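Local atomic coordinates of tubulin-specific chaperone, putative (Trypanosoma brucei, PDB entry 4B6M), a protein that probably binds alpha-tubulin and microtubule plus ends as tubulin-binding cofactor B, a chaperone whose CAP-Gly domain forms this chain. Residues G9-C14 against F79-F84; V40-P45 against G67-D72. One frame throughout, in Å; residues are numbered along the deposited sequence.

Contact 1: residues G9-C14 against F79-F84; sequences GDRCLC and FPPEVF. Unlike the reference sequence in segment 79-84: V83 (reference Met).
R11 and L13 of strand 11-14 hold F79, in the loop that follows strand 74-76, in two ways: a polar grip on its backbone and an apolar one on its ring. The guanidinium approaches side-on, and two of its nitrogens converge on one carbonyl oxygen. R11 NE donates a hydrogen bond of 2.8 Å to F79 O, standing above the carbonyl plane, while R11 NH2 donates a second, of 2.9 Å, to F79 O within that plane. F79 O lies close to the guanidinium plane, at its edge. Bends at chi2 (-76°) and chi3 (-67°) fold the arginine chain back to bring both donors to this oxygen.

The apolar packing is tight at the ring. L13 CG sits 3.8 Å from the centroid of the F79 ring and 9° off its normal, a CH-pi contact over the centre of one face; the leucine crosses the ring at about a right angle. L13 CD1 adds a 3.5 Å approach to F79 CE1, and R11 O lies at the ring edge.

Beyond F79 the contact thins out. P81 lays CD over one face of the guanidinium, 3.5 Å from R11 NH2, but P81 is itself exposed, and E82 to F84 run on at the surface without touching strand 11-14.

R11 NH2, which also serves F79 O, makes a salt bridge to D43, and R11 NH1 a hydrogen bond to S22 OG. L20 touches R11, L13 and F79, so F79 packs where strand 11-14 meets its neighbour 19-26, while the salt bridge reaches the end of strand 36-42, one strand further on.

Contact 2: residues V40-P45 against G67-D72; sequences VEFDEP and GFLRPD. With FMT (formic acid), chain F.
V40 and G67 form an antiparallel hydrogen-bonded pair in which each residue uses both its amide and its carbonyl. V40 N donates to G67 O at 2.8 Å with an N-H...O angle of 167°, and G67 N returns a bond to V40 O at 2.9 Å. All four backbone polar atoms of this buried pair are therefore satisfied by one another. Further along, L69 continues the ladder with V38, while F42 bonds to Y65.

Side chains fill in beside the pair. The F42 ring turns back toward strand 66-69 with CG beside its own backbone N (chi1 -62°), which sets CE2 3.9 Å from G67 N and 4.1 Å from G67 CA. L69 sends CD1 to within 4.1 Å of F42 CZ, meeting the ring at a slant, and to 4.3 Å from V40 CG2.

Past the strand end, R70 N has Q73 OE1 as an acceptor and makes a weak, 3.4 Å bond to O1 of a formic acid, probably a crystallisation component. The R70 guanidinium donates to the carbonyls of P34 and Y36 and makes a cation-pi contact with W37.

The side chains that meet across the contact are apolar, whereas E41, on the same strand as V40, points away and is satisfied by R24 NE. Mutually satisfied amides and carbonyls beside apolar groups are consistent with a plain hydrophobic core at the centre of this CAP-Gly domain.

Overall arrangement
From the N terminus the chain enters strand 11-14, the first half of contact 1, then runs through strand 19-26 and reaches 40-45 at the end of strand 36-42. The loop region after it, including the hairpin 52-53/56-57, returns to 67-72, where contact 2 closes the inner loop. Strand 74-76 follows, and 79-84 closes the outer loop, so contact 2 is enclosed by contact 1. Their centres lie about 12 Å apart on the same sheet. R11 NH2 and D43 OD2, 2.9 Å apart, bridge them at the surface; inside, C14 packs against V40, F42 and L69, joining strand 11-14 to strands 36-42 and 66-69.

Contact 1: residues G9-C14 against F79-F84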
ATOM      1  N   GLY A   9       8.457  -2.599  -3.952  1.00 11.15           N
ATOM      2  CA  GLY A   9       9.534  -3.031  -3.078  1.00 10.62           C
ATOM      3  C   GLY A   9       9.965  -1.913  -2.146  1.00 10.24           C
ATOM      4  O   GLY A   9      10.634  -2.166  -1.151  1.00 10.50           O
ATOM      5  N   ASP A  10       9.561  -0.686  -2.431  1.00 10.38           N
ATOM      6  CA  ASP A  10       9.907   0.430  -1.532  1.00 10.08           C
ATOM      7  C   ASP A  10       9.291   0.260  -0.147  1.00 10.45           C
ATOM      8  O   ASP A  10       8.163  -0.230  -0.029  1.00  9.90           O
ATOM      9  CB  ASP A  10       9.417   1.772  -2.086  1.00 10.88           C
ATOM     10  CG  ASP A  10      10.316   2.322  -3.152  1.00 11.50           C
ATOM     11  OD1 ASP A  10      11.433   1.784  -3.335  1.00 12.59           O
ATOM     12  OD2 ASP A  10       9.892   3.294  -3.807  1.00 12.35           O
ATOM     13  N   ARG A  11      10.010   0.669   0.898  1.00  9.66           N
ATOM     14  CA  ARG A  11       9.410   0.784   2.223  1.00  9.18           C
ATOM     15  C   ARG A  11       8.814   2.165   2.404  1.00  9.65           C
ATOM     16  O   ARG A  11       9.317   3.154   1.832  1.00 10.03           O
ATOM     17  CB  ARG A  11      10.438   0.473   3.329  1.00  9.06           C
ATOM     18  CG  ARG A  11      10.884  -0.997   3.290  1.00  8.42           C
ATOM     19  CD  ARG A  11       9.796  -1.909   3.867  1.00  8.17           C
ATOM     20  NE  ARG A  11       9.622  -1.664   5.293  1.00  8.18           N
ATOM     21  CZ  ARG A  11       8.718  -2.257   6.063  1.00  8.38           C
ATOM     22  NH1 ARG A  11       7.857  -3.125   5.529  1.00  8.18           N
ATOM     23  NH2 ARG A  11       8.649  -1.956   7.362  1.00  9.32           N
ATOM     24  N   CYS A  12       7.763   2.256   3.206  1.00  9.44           N
ATOM     25  CA  CYS A  12       7.009   3.503   3.322  1.00  9.99           C
ATOM     26  C   CYS A  12       6.291   3.702   4.642  1.00 10.34           C
ATOM     27  O   CYS A  12       6.005   2.734   5.364  1.00  9.42           O
ATOM     28  CB  CYS A  12       6.039   3.626   2.129  1.00  9.92           C
ATOM     29  SG  CYS A  12       4.780   2.303   2.052  1.00 10.06           S
ATOM     30  N   LEU A  13       6.005   4.964   4.948  1.00 10.44           N
ATOM     31  CA  LEU A  13       5.059   5.335   5.976  1.00 10.98           C
ATOM     32  C   LEU A  13       3.933   6.025   5.254  1.00 11.00           C
ATOM     33  O   LEU A  13       4.177   6.923   4.434  1.00 11.57           O
ATOM     34  CB  LEU A  13       5.658   6.332   6.978  1.00 12.21           C
ATOM     35  CG  LEU A  13       6.672   5.842   8.011  1.00 12.47           C
ATOM     36  CD1 LEU A  13       7.181   7.044   8.820  1.00 13.11           C
ATOM     37  CD2 LEU A  13       6.097   4.790   8.939  1.00 13.08           C
ATOM     38  N   CYS A  14       2.721   5.621   5.577  1.00 10.78           N
ATOM     39  CA  CYS A  14       1.526   6.059   4.867  1.00 11.50           C
ATOM     40  C   CYS A  14       0.545   6.772   5.766  1.00 11.74           C
ATOM     41  O   CYS A  14       0.241   6.315   6.865  1.00 11.26           O
ATOM     42  CB  CYS A  14       0.801   4.853   4.282  1.00 11.55           C
ATOM     43  SG  CYS A  14       1.760   3.917   3.094  1.00 11.57           S
ATOM     44  N   PHE A  79      12.691   2.534   6.037  1.00 11.34           N
ATOM     45  CA  PHE A  79      11.831   2.220   7.175  1.00 11.34           C
ATOM     46  C   PHE A  79      11.797   0.715   7.366  1.00 10.56           C
ATOM     47  O   PHE A  79      10.759   0.069   7.113  1.00 10.21           O
ATOM     48  CB  PHE A  79      10.393   2.743   6.998  1.00 11.66           C
ATOM     49  CG  PHE A  79      10.295   4.227   6.785  1.00 13.13           C
ATOM     50  CD1 PHE A  79      10.543   5.116   7.822  1.00 13.85           C
ATOM     51  CD2 PHE A  79       9.920   4.738   5.535  1.00 13.55           C
ATOM     52  CE1 PHE A  79      10.418   6.488   7.622  1.00 13.78           C
ATOM     53  CE2 PHE A  79       9.816   6.105   5.327  1.00 13.74           C
ATOM     54  CZ  PHE A  79      10.071   6.980   6.374  1.00 13.70           C
ATOM     55  N   PRO A  80      12.926   0.127   7.790  1.00 10.27           N
ATOM     56  CA  PRO A  80      12.898  -1.318   8.032  1.00 10.72           C
ATOM     57  C   PRO A  80      12.081  -1.664   9.278  1.00 10.89           C
ATOM     58  O   PRO A  80      11.933  -0.837  10.176  1.00 10.90           O
ATOM     59  CB  PRO A  80      14.371  -1.659   8.241  1.00 10.41           C
ATOM     60  CG  PRO A  80      14.979  -0.401   8.768  1.00 10.68           C
ATOM     61  CD  PRO A  80      14.260   0.711   8.055  1.00 10.42           C
ATOM     62  N   PRO A  81      11.513  -2.877   9.329  1.00 11.00           N
ATOM     63  CA  PRO A  81      10.880  -3.265  10.585  1.00 10.83           C
ATOM     64  C   PRO A  81      11.877  -3.135  11.748  1.00 10.16           C
ATOM     65  O   PRO A  81      13.066  -3.454  11.599  1.00 10.78           O
ATOM     66  CB  PRO A  81      10.527  -4.739  10.366  1.00 11.67           C
ATOM     67  CG  PRO A  81      10.509  -4.935   8.888  1.00 12.16           C
ATOM     68  CD  PRO A  81      11.406  -3.905   8.282  1.00 11.52           C
ATOM     69  N   GLU A  82      11.403  -2.617  12.866  1.00  9.87           N
ATOM     70  CA  GLU A  82      12.243  -2.500  14.051  1.00 10.35           C
ATOM     71  C   GLU A  82      12.503  -3.854  14.650  1.00 10.01           C
ATOM     72  O   GLU A  82      11.569  -4.651  14.837  1.00 10.93           O
ATOM     73  CB  GLU A  82      11.585  -1.594  15.088  1.00 10.90           C
ATOM     74  CG  GLU A  82      11.729  -0.138  14.722  1.00 12.72           C
ATOM     75  CD  GLU A  82      10.886   0.742  15.604  1.00 13.51           C
ATOM     76  OE1 GLU A  82      10.946   0.575  16.850  1.00 14.20           O
ATOM     77  OE2 GLU A  82      10.196   1.610  15.031  1.00 15.03           O
ATOM     78  N   VAL A  83      13.773  -4.096  14.981  1.00  9.64           N
ATOM     79  CA  VAL A  83      14.157  -5.399  15.527  0.50  9.59           C
ATOM     80  C   VAL A  83      15.114  -5.325  16.698  1.00  9.61           C
ATOM     81  O   VAL A  83      15.144  -6.255  17.500  1.00  9.68           O
ATOM     82  CB  VAL A  83      14.669  -6.406  14.462  0.50  9.58           C
ATOM     83  CG1 VAL A  83      13.520  -6.886  13.585  0.50  9.50           C
ATOM     84  CG2 VAL A  83      15.808  -5.809  13.640  0.50  9.41           C
ATOM     85  N   PHE A  84      15.844  -4.214  16.842  1.00  9.64           N
ATOM     86  CA  PHE A  84      16.754  -3.990  17.962  1.00  9.97           C
ATOM     87  C   PHE A  84      16.381  -2.716  18.708  1.00 10.13           C
ATOM     88  O   PHE A  84      15.609  -1.887  18.214  1.00 10.85           O
ATOM     89  CB  PHE A  84      18.202  -3.867  17.477  1.00 10.21           C
ATOM     90  CG  PHE A  84      18.785  -5.149  17.007  1.00 10.21           C
ATOM     91  CD1 PHE A  84      19.253  -6.081  17.935  1.00 10.85           C
ATOM     92  CD2 PHE A  84      18.832  -5.458  15.649  1.00 11.03           C
ATOM     93  CE1 PHE A  84      19.795  -7.265  17.518  1.00 11.02           C
ATOM     94  CE2 PHE A  84      19.374  -6.653  15.228  1.00 11.12           C
ATOM     95  CZ  PHE A  84      19.856  -7.548  16.164  1.00 11.22           C
ATOM     96  OXT PHE A  84      16.822  -2.523  19.847  1.00 10.39           O
TER

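Contact 2: residues V40-P45 against G67-D72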
ATOM      1  N   VAL A  40      -0.248  -1.036  -1.067  1.00  6.07           N
ATOM      2  CA  VAL A  40       0.697  -1.201   0.048  1.00  6.39           C
ATOM      3  C   VAL A  40       0.313  -2.408   0.884  1.00  6.74           C
ATOM      4  O   VAL A  40      -0.871  -2.621   1.171  1.00  6.73           O
ATOM      5  CB  VAL A  40       0.739   0.060   0.946  1.00  6.38           C
ATOM      6  CG1 VAL A  40       1.590  -0.189   2.183  1.00  6.69           C
ATOM      7  CG2 VAL A  40       1.270   1.260   0.181  1.00  6.17           C
ATOM      8  N   GLU A  41       1.311  -3.205   1.274  1.00  7.29           N
ATOM      9  CA  GLU A  41       1.098  -4.212   2.298  1.00  7.89           C
ATOM     10  C   GLU A  41       1.682  -3.693   3.602  1.00  8.18           C
ATOM     11  O   GLU A  41       2.905  -3.474   3.730  1.00  8.13           O
ATOM     12  CB  GLU A  41       1.757  -5.532   1.919  1.00  8.89           C
ATOM     13  CG  GLU A  41       1.584  -6.577   2.993  1.00  9.88           C
ATOM     14  CD  GLU A  41       2.210  -7.907   2.622  1.00 11.51           C
ATOM     15  OE1 GLU A  41       2.747  -8.034   1.496  1.00 12.45           O
ATOM     16  OE2 GLU A  41       2.171  -8.803   3.472  1.00 13.50           O
ATOM     17  N   PHE A  42       0.812  -3.492   4.578  1.00  7.95           N
ATOM     18  CA  PHE A  42       1.235  -2.989   5.872  1.00  8.20           C
ATOM     19  C   PHE A  42       1.835  -4.082   6.733  1.00  8.77           C
ATOM     20  O   PHE A  42       1.528  -5.273   6.563  1.00  8.65           O
ATOM     21  CB  PHE A  42       0.064  -2.306   6.574  1.00  8.13           C
ATOM     22  CG  PHE A  42      -0.445  -1.113   5.827  1.00  8.28           C
ATOM     23  CD1 PHE A  42       0.282   0.069   5.854  1.00  8.05           C
ATOM     24  CD2 PHE A  42      -1.610  -1.173   5.064  1.00  7.94           C
ATOM     25  CE1 PHE A  42      -0.140   1.178   5.147  1.00  8.23           C
ATOM     26  CE2 PHE A  42      -2.055  -0.051   4.368  1.00  8.42           C
ATOM     27  CZ  PHE A  42      -1.309   1.125   4.400  1.00  8.07           C
ATOM     28  N   ASP A  43       2.704  -3.662   7.655  1.00  9.32           N
ATOM     29  CA  ASP A  43       3.287  -4.586   8.598  1.00 10.11           C
ATOM     30  C   ASP A  43       2.270  -5.074   9.616  1.00 10.11           C
ATOM     31  O   ASP A  43       2.319  -6.241  10.035  1.00 11.07           O
ATOM     32  CB  ASP A  43       4.444  -3.924   9.327  1.00 10.19           C
ATOM     33  CG  ASP A  43       5.653  -3.694   8.445  1.00 11.34           C
ATOM     34  OD1 ASP A  43       5.619  -3.946   7.224  1.00 10.85           O
ATOM     35  OD2 ASP A  43       6.672  -3.213   8.991  1.00 12.70           O
ATOM     36  N   GLU A  44       1.349  -4.188   9.989  1.00 10.01           N
ATOM     37  CA  GLU A  44       0.323  -4.404  10.995  1.00 10.29           C
ATOM     38  C   GLU A  44      -1.044  -4.388  10.299  1.00 10.27           C
ATOM     39  O   GLU A  44      -1.163  -3.877   9.184  1.00  9.77           O
ATOM     40  CB  GLU A  44       0.430  -3.315  12.069  1.00 10.95           C
ATOM     41  CG  GLU A  44       1.838  -3.330  12.662  1.00 12.49           C
ATOM     42  CD  GLU A  44       2.028  -2.605  13.993  1.00 13.73           C
ATOM     43  OE1 GLU A  44       1.044  -2.267  14.661  1.00 15.21           O
ATOM     44  OE2 GLU A  44       3.204  -2.433  14.381  1.00 15.67           O
ATOM     45  N   PRO A  45      -2.060  -4.960  10.938  1.00 10.22           N
ATOM     46  CA  PRO A  45      -3.333  -5.080  10.224  1.00  9.97           C
ATOM     47  C   PRO A  45      -4.168  -3.783  10.252  1.00 10.15           C
ATOM     48  O   PRO A  45      -5.285  -3.728  10.787  1.00  9.95           O
ATOM     49  CB  PRO A  45      -4.012  -6.272  10.913  1.00 10.20           C
ATOM     50  CG  PRO A  45      -3.393  -6.296  12.283  1.00 10.36           C
ATOM     51  CD  PRO A  45      -1.972  -5.879  12.084  1.00 10.11           C
ATOM     52  N   GLY A  67      -3.691  -1.889   1.387  1.00  8.31           N
ATOM     53  CA  GLY A  67      -4.332  -0.617   1.060  1.00  8.17           C
ATOM     54  C   GLY A  67      -4.025  -0.188  -0.345  1.00  7.94           C
ATOM     55  O   GLY A  67      -3.000  -0.575  -0.899  1.00  8.77           O
ATOM     56  N   PHE A  68      -4.929   0.589  -0.940  1.00  7.89           N
ATOM     57  CA  PHE A  68      -4.632   1.301  -2.176  1.00  7.76           C
ATOM     58  C   PHE A  68      -4.689   2.751  -1.817  1.00  7.42           C
ATOM     59  O   PHE A  68      -5.724   3.231  -1.331  1.00  7.50           O
ATOM     60  CB  PHE A  68      -5.668   1.032  -3.269  1.00  8.41           C
ATOM     61  CG  PHE A  68      -5.634  -0.360  -3.796  1.00  9.03           C
ATOM     62  CD1 PHE A  68      -4.778  -0.723  -4.841  1.00  9.58           C
ATOM     63  CD2 PHE A  68      -6.458  -1.328  -3.232  1.00  9.20           C
ATOM     64  CE1 PHE A  68      -4.742  -2.016  -5.289  1.00  9.92           C
ATOM     65  CE2 PHE A  68      -6.434  -2.646  -3.684  1.00  9.27           C
ATOM     66  CZ  PHE A  68      -5.579  -2.985  -4.732  1.00  9.58           C
ATOM     67  N   LEU A  69      -3.576   3.429  -2.015  1.00  7.11           N
ATOM     68  CA  LEU A  69      -3.486   4.814  -1.604  1.00  7.32           C
ATOM     69  C   LEU A  69      -3.071   5.660  -2.769  1.00  7.18           C
ATOM     70  O   LEU A  69      -2.455   5.174  -3.693  1.00  6.79           O
ATOM     71  CB  LEU A  69      -2.375   4.980  -0.541  1.00  7.89           C
ATOM     72  CG  LEU A  69      -2.470   4.364   0.863  1.00  8.45           C
ATOM     73  CD1 LEU A  69      -2.618   2.847   0.891  1.00  8.99           C
ATOM     74  CD2 LEU A  69      -1.231   4.719   1.661  1.00  9.45           C
ATOM     75  N   ARG A  70      -3.394   6.944  -2.724  1.00  7.43           N
ATOM     76  CA  ARG A  70      -2.795   7.885  -3.675  1.00  8.37           C
ATOM     77  C   ARG A  70      -1.337   8.097  -3.337  1.00  8.54           C
ATOM     78  O   ARG A  70      -0.947   8.012  -2.176  1.00  8.26           O
ATOM     79  CB  ARG A  70      -3.531   9.222  -3.647  1.00  8.98           C
ATOM     80  CG  ARG A  70      -4.939   9.110  -4.163  1.00  9.65           C
ATOM     81  CD  ARG A  70      -4.985   8.700  -5.616  1.00 10.10           C
ATOM     82  NE  ARG A  70      -6.261   9.108  -6.151  1.00 11.65           N
ATOM     83  CZ  ARG A  70      -6.682   8.843  -7.369  1.00 12.09           C
ATOM     84  NH1 ARG A  70      -5.930   8.132  -8.194  1.00 11.87           N
ATOM     85  NH2 ARG A  70      -7.882   9.292  -7.740  1.00 12.91           N
ATOM     86  N   PRO A  71      -0.507   8.390  -4.346  1.00  8.94           N
ATOM     87  CA  PRO A  71       0.908   8.628  -4.109  1.00  9.16           C
ATOM     88  C   PRO A  71       1.188   9.700  -3.060  1.00  9.55           C
ATOM     89  O   PRO A  71       2.186   9.557  -2.314  1.00  9.57           O
ATOM     90  CB  PRO A  71       1.442   9.039  -5.508  1.00  9.16           C
ATOM     91  CG  PRO A  71       0.523   8.314  -6.451  1.00  9.11           C
ATOM     92  CD  PRO A  71      -0.837   8.291  -5.780  1.00  9.20           C
ATOM     93  N   ASP A  72       0.317  10.717  -2.945  1.00 10.02           N
ATOM     94  CA  ASP A  72       0.586  11.769  -1.974  0.50 10.51           C
ATOM     95  C   ASP A  72       0.511  11.272  -0.534  1.00 10.74           C
ATOM     96  O   ASP A  72       1.074  11.908   0.361  1.00 11.48           O
ATOM     97  CB  ASP A  72      -0.311  12.987  -2.191  0.50 11.36           C
ATOM     98  CG  ASP A  72       0.127  13.830  -3.372  0.50 11.90           C
ATOM     99  OD1 ASP A  72       1.345  13.978  -3.620  0.50 13.13           O
ATOM    100  OD2 ASP A  72      -0.758  14.367  -4.054  0.50 12.48           O
TER
HETATM  101  C   FMT F1236      -6.781   6.750   0.329  1.00 21.93           C
HETATM  102  O1  FMT F1236      -6.163   7.107  -0.693  1.00 23.52           O
HETATM  103  O2  FMT F1236      -6.539   7.156   1.496  1.00 21.30           O